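Local coordinates for single-stranded DNA-binding protein DdrB (Deinococcus radiodurans, PDB 4NOE) that binds single-stranded DNA and probably promotes accurate annealing of complementary strands as part of the DNA damage response, at residues R87-E92 with K106-A111. Numbering follows the deposited sequence.
Sequences RRRELE and KYSRGA. With nucleotides of chain F.
The single-stranded DNA-binding face of DdrB is built here on two antiparallel strands, 87-91 and 106-110, with Arg89 facing the sugar-phosphate backbone of chain F and Ser108 the thymine of DT26. Arg89 and Lys106 form a hydrogen-bonded pair, Arg89 N to Lys106 O at 2.7 Å and Lys106 N to Arg89 O at 2.8 Å. The extended side chain of Arg89 grips Ser108 side-on: NE donates to Ser108 OG (2.7 Å) and NH2 to Ser108 O (3.0 Å). The latter oxygen also takes Arg87 N, from the opposite face of its carbonyl plane. Thus fixed, the guanidinium turns NH1 to the DNA, bonding O3' of DG27 of chain F at 2.9 Å and the same nucleotide's OP1. With an alanine in place of Arg89, the DG27 phosphate would probably lose this charged partner, and Ser108 OG the NE donor. On the other face, the aliphatic chain of Arg88, CG anti to the backbone N (chi1 -177°), runs from Tyr107 CE2 past CZ to OH, and Arg88 CA makes a CH-pi contact over the ring face, toward its rim; Glu57 OE2 is salt-bridged to Arg88 NE and hydrogen-bonded to Tyr107 OH. Back on the DNA side, Lys106, salt-bridged to Glu121, runs past the O2/N3 edge of the DT26 thymine, whose O2 accepts from Ser108 OG at 2.5 Å.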
loop_
_atom_site.group_PDB
_atom_site.type_symbol
_atom_site.label_atom_id
_atom_site.label_comp_id
_atom_site.label_asym_id
_atom_site.label_seq_id
_atom_site.Cartn_x
_atom_site.Cartn_y
_atom_site.Cartn_z
ATOM N N ARG E 87 25.632 -1.187 15.276
ATOM C CA ARG E 87 26.990 -1.597 14.887
ATOM C C ARG E 87 27.785 -0.488 14.215
ATOM O O ARG E 87 27.249 0.273 13.395
ATOM C CB ARG E 87 26.946 -2.784 13.926
ATOM C CG ARG E 87 26.781 -4.121 14.607
ATOM C CD ARG E 87 27.259 -5.276 13.750
ATOM N NE ARG E 87 27.053 -6.532 14.462
ATOM C CZ ARG E 87 25.900 -7.195 14.485
ATOM N NH1 ARG E 87 25.799 -8.328 15.167
ATOM N NH2 ARG E 87 24.848 -6.730 13.826
ATOM N N ARG E 88 29.069 -0.412 14.548
ATOM C CA ARG E 88 29.990 0.500 13.873
ATOM C C ARG E 88 30.349 -0.094 12.502
ATOM O O ARG E 88 30.805 -1.228 12.416
ATOM C CB ARG E 88 31.247 0.668 14.724
ATOM C CG ARG E 88 32.276 1.645 14.177
ATOM C CD ARG E 88 33.465 1.756 15.141
ATOM N NE ARG E 88 34.421 2.781 14.714
ATOM C CZ ARG E 88 35.373 2.579 13.803
ATOM N NH1 ARG E 88 35.496 1.387 13.213
ATOM N NH2 ARG E 88 36.194 3.571 13.478
ATOM N N ARG E 89 30.128 0.657 11.432
ATOM C CA ARG E 89 30.421 0.158 10.089
ATOM C C ARG E 89 31.358 1.101 9.342
ATOM O O ARG E 89 31.105 2.303 9.240
ATOM C CB ARG E 89 29.110 -0.042 9.302
ATOM C CG ARG E 89 28.072 -0.859 10.099
ATOM C CD ARG E 89 26.799 -1.109 9.330
ATOM N NE ARG E 89 25.721 -1.610 10.187
ATOM C CZ ARG E 89 25.514 -2.893 10.467
ATOM N NH1 ARG E 89 26.316 -3.834 9.964
ATOM N NH2 ARG E 89 24.504 -3.232 11.256
ATOM N N GLU E 90 32.453 0.551 8.828
ATOM C CA GLU E 90 33.423 1.351 8.101
ATOM C C GLU E 90 33.096 1.293 6.621
ATOM O O GLU E 90 33.115 0.223 6.013
ATOM C CB GLU E 90 34.843 0.840 8.379
ATOM C CG GLU E 90 35.283 1.069 9.825
ATOM C CD GLU E 90 36.650 0.485 10.158
ATOM O OE1 GLU E 90 37.151 -0.363 9.393
ATOM O OE2 GLU E 90 37.222 0.866 11.205
ATOM N N LEU E 91 32.780 2.444 6.043
ATOM C CA LEU E 91 32.443 2.506 4.626
ATOM C C LEU E 91 33.575 3.187 3.858
ATOM O O LEU E 91 33.787 4.398 3.986
ATOM C CB LEU E 91 31.136 3.273 4.427
ATOM C CG LEU E 91 29.955 2.935 5.351
ATOM C CD1 LEU E 91 28.734 3.789 5.016
ATOM C CD2 LEU E 91 29.598 1.464 5.273
ATOM N N GLU E 92 34.300 2.408 3.064
ATOM C CA GLU E 92 35.474 2.913 2.355
ATOM C C GLU E 92 35.100 3.882 1.242
ATOM O O GLU E 92 34.085 3.711 0.568
ATOM C CB GLU E 92 36.291 1.755 1.770
ATOM N N LYS E 106 29.508 4.531 9.823
ATOM C CA LYS E 106 28.070 4.554 10.038
ATOM C C LYS E 106 27.712 3.663 11.220
ATOM O O LYS E 106 28.272 2.581 11.385
ATOM C CB LYS E 106 27.337 4.090 8.771
ATOM C CG LYS E 106 25.825 4.202 8.860
ATOM C CD LYS E 106 25.115 4.000 7.513
ATOM C CE LYS E 106 23.609 4.199 7.723
ATOM N NZ LYS E 106 22.731 3.969 6.533
ATOM N N TYR E 107 26.795 4.145 12.050
ATOM C CA TYR E 107 26.249 3.363 13.143
ATOM C C TYR E 107 24.809 3.049 12.803
ATOM O O TYR E 107 23.966 3.960 12.704
ATOM C CB TYR E 107 26.352 4.136 14.470
ATOM C CG TYR E 107 27.773 4.190 14.972
ATOM C CD1 TYR E 107 28.686 5.105 14.446
ATOM C CD2 TYR E 107 28.215 3.309 15.946
ATOM C CE1 TYR E 107 29.992 5.147 14.896
ATOM C CE2 TYR E 107 29.528 3.346 16.404
ATOM C CZ TYR E 107 30.406 4.257 15.871
ATOM O OH TYR E 107 31.704 4.292 16.326
ATOM N N SER E 108 24.537 1.761 12.605
ATOM C CA SER E 108 23.206 1.298 12.209
ATOM C C SER E 108 22.937 -0.122 12.688
ATOM O O SER E 108 23.871 -0.890 12.958
ATOM C CB SER E 108 23.061 1.335 10.681
ATOM O OG SER E 108 23.906 0.359 10.077
ATOM N N ARG E 109 21.656 -0.474 12.757
ATOM C CA ARG E 109 21.221 -1.815 13.134
ATOM C C ARG E 109 20.175 -2.316 12.145
ATOM O O ARG E 109 19.588 -1.537 11.371
ATOM C CB ARG E 109 20.593 -1.785 14.526
ATOM C CG ARG E 109 19.351 -0.894 14.591
ATOM C CD ARG E 109 18.791 -0.752 16.016
ATOM N NE ARG E 109 17.707 0.242 16.073
ATOM C CZ ARG E 109 16.442 -0.010 15.733
ATOM N NH1 ARG E 109 16.080 -1.217 15.299
ATOM N NH2 ARG E 109 15.539 0.945 15.813
ATOM N N GLY E 110 19.932 -3.621 12.168
ATOM C CA GLY E 110 18.873 -4.188 11.362
ATOM C C GLY E 110 17.524 -3.746 11.898
ATOM O O GLY E 110 17.357 -3.563 13.108
ATOM N N ALA E 111 16.561 -3.557 11.003
ATOM C CA ALA E 111 15.213 -3.174 11.411
ATOM C C ALA E 111 14.598 -4.298 12.232
ATOM O O ALA E 111 14.864 -5.476 11.980
ATOM C CB ALA E 111 14.353 -2.884 10.198
ATOM P P DT F 26 27.297 -1.672 1.186
ATOM O OP1 DT F 26 28.558 -2.181 0.776
ATOM O OP2 DT F 26 26.111 -2.210 0.623
ATOM O "O5'" DT F 26 27.119 -1.773 2.755
ATOM C "C5'" DT F 26 28.184 -1.634 3.690
ATOM C "C4'" DT F 26 27.668 -1.725 5.105
ATOM O "O4'" DT F 26 26.644 -0.733 5.327
ATOM C "C3'" DT F 26 27.047 -3.067 5.475
ATOM O "O3'" DT F 26 27.378 -3.463 6.797
ATOM C "C2'" DT F 26 25.565 -2.765 5.470
ATOM C "C1'" DT F 26 25.540 -1.330 5.946
ATOM N N1 DT F 26 24.364 -0.546 5.573
ATOM C C2 DT F 26 23.835 0.371 6.451
ATOM O O2 DT F 26 24.255 0.534 7.573
ATOM N N3 DT F 26 22.793 1.098 5.951
ATOM C C4 DT F 26 22.230 0.994 4.700
ATOM O O4 DT F 26 21.306 1.716 4.386
ATOM C C5 DT F 26 22.854 0.036 3.825
ATOM C C7 DT F 26 22.328 -0.124 2.437
ATOM C C6 DT F 26 23.873 -0.676 4.299
ATOM P P DC F 28 24.629 -7.161 10.597
ATOM O OP1 DC F 28 24.562 -6.181 11.637
ATOM O OP2 DC F 28 25.302 -8.381 10.888
ATOM O "O5'" DC F 28 23.169 -7.540 10.117
ATOM C "C5'" DC F 28 22.116 -6.601 10.106
ATOM C "C4'" DC F 28 20.793 -7.316 10.039
ATOM O "O4'" DC F 28 20.750 -8.134 8.864
ATOM C "C3'" DC F 28 20.533 -8.257 11.199
ATOM O "O3'" DC F 28 19.851 -7.469 12.150
ATOM C "C2'" DC F 28 19.663 -9.332 10.579
ATOM C "C1'" DC F 28 20.017 -9.311 9.095
ATOM N N1 DC F 28 20.825 -10.430 8.595
ATOM C C2 DC F 28 20.404 -11.118 7.454
ATOM O O2 DC F 28 19.332 -10.807 6.930
ATOM N N3 DC F 28 21.167 -12.116 6.965
ATOM C C4 DC F 28 22.322 -12.418 7.555
ATOM N N4 DC F 28 23.041 -13.411 7.040
ATOM C C5 DC F 28 22.788 -11.718 8.702
ATOM C C6 DC F 28 22.019 -10.737 9.180
ATOM P P DG F 27 28.731 -4.106 7.181
ATOM O OP1 DG F 27 29.083 -3.657 8.470
ATOM O OP2 DG F 27 29.640 -3.991 6.099
ATOM O "O5'" DG F 27 28.384 -5.573 7.642
ATOM C "C5'" DG F 27 27.690 -6.536 6.877
ATOM C "C4'" DG F 27 26.199 -6.391 7.041
ATOM O "O4'" DG F 27 25.638 -6.821 5.791
ATOM C "C3'" DG F 27 25.516 -7.237 8.114
ATOM O "O3'" DG F 27 25.274 -6.511 9.321
ATOM C "C2'" DG F 27 24.181 -7.533 7.473
ATOM C "C1'" DG F 27 24.568 -7.699 6.015
ATOM N N9 DG F 27 25.039 -9.042 5.752
ATOM C C8 DG F 27 25.792 -9.815 6.600
ATOM N N7 DG F 27 26.019 -11.010 6.136
ATOM C C5 DG F 27 25.347 -11.038 4.925
ATOM C C6 DG F 27 25.240 -12.063 3.969
ATOM O O6 DG F 27 25.724 -13.194 4.002
ATOM N N1 DG F 27 24.497 -11.660 2.872
ATOM C C2 DG F 27 23.910 -10.434 2.723
ATOM N N2 DG F 27 23.212 -10.250 1.591
ATOM N N3 DG F 27 24.007 -9.462 3.605
ATOM C C4 DG F 27 24.738 -9.830 4.674
#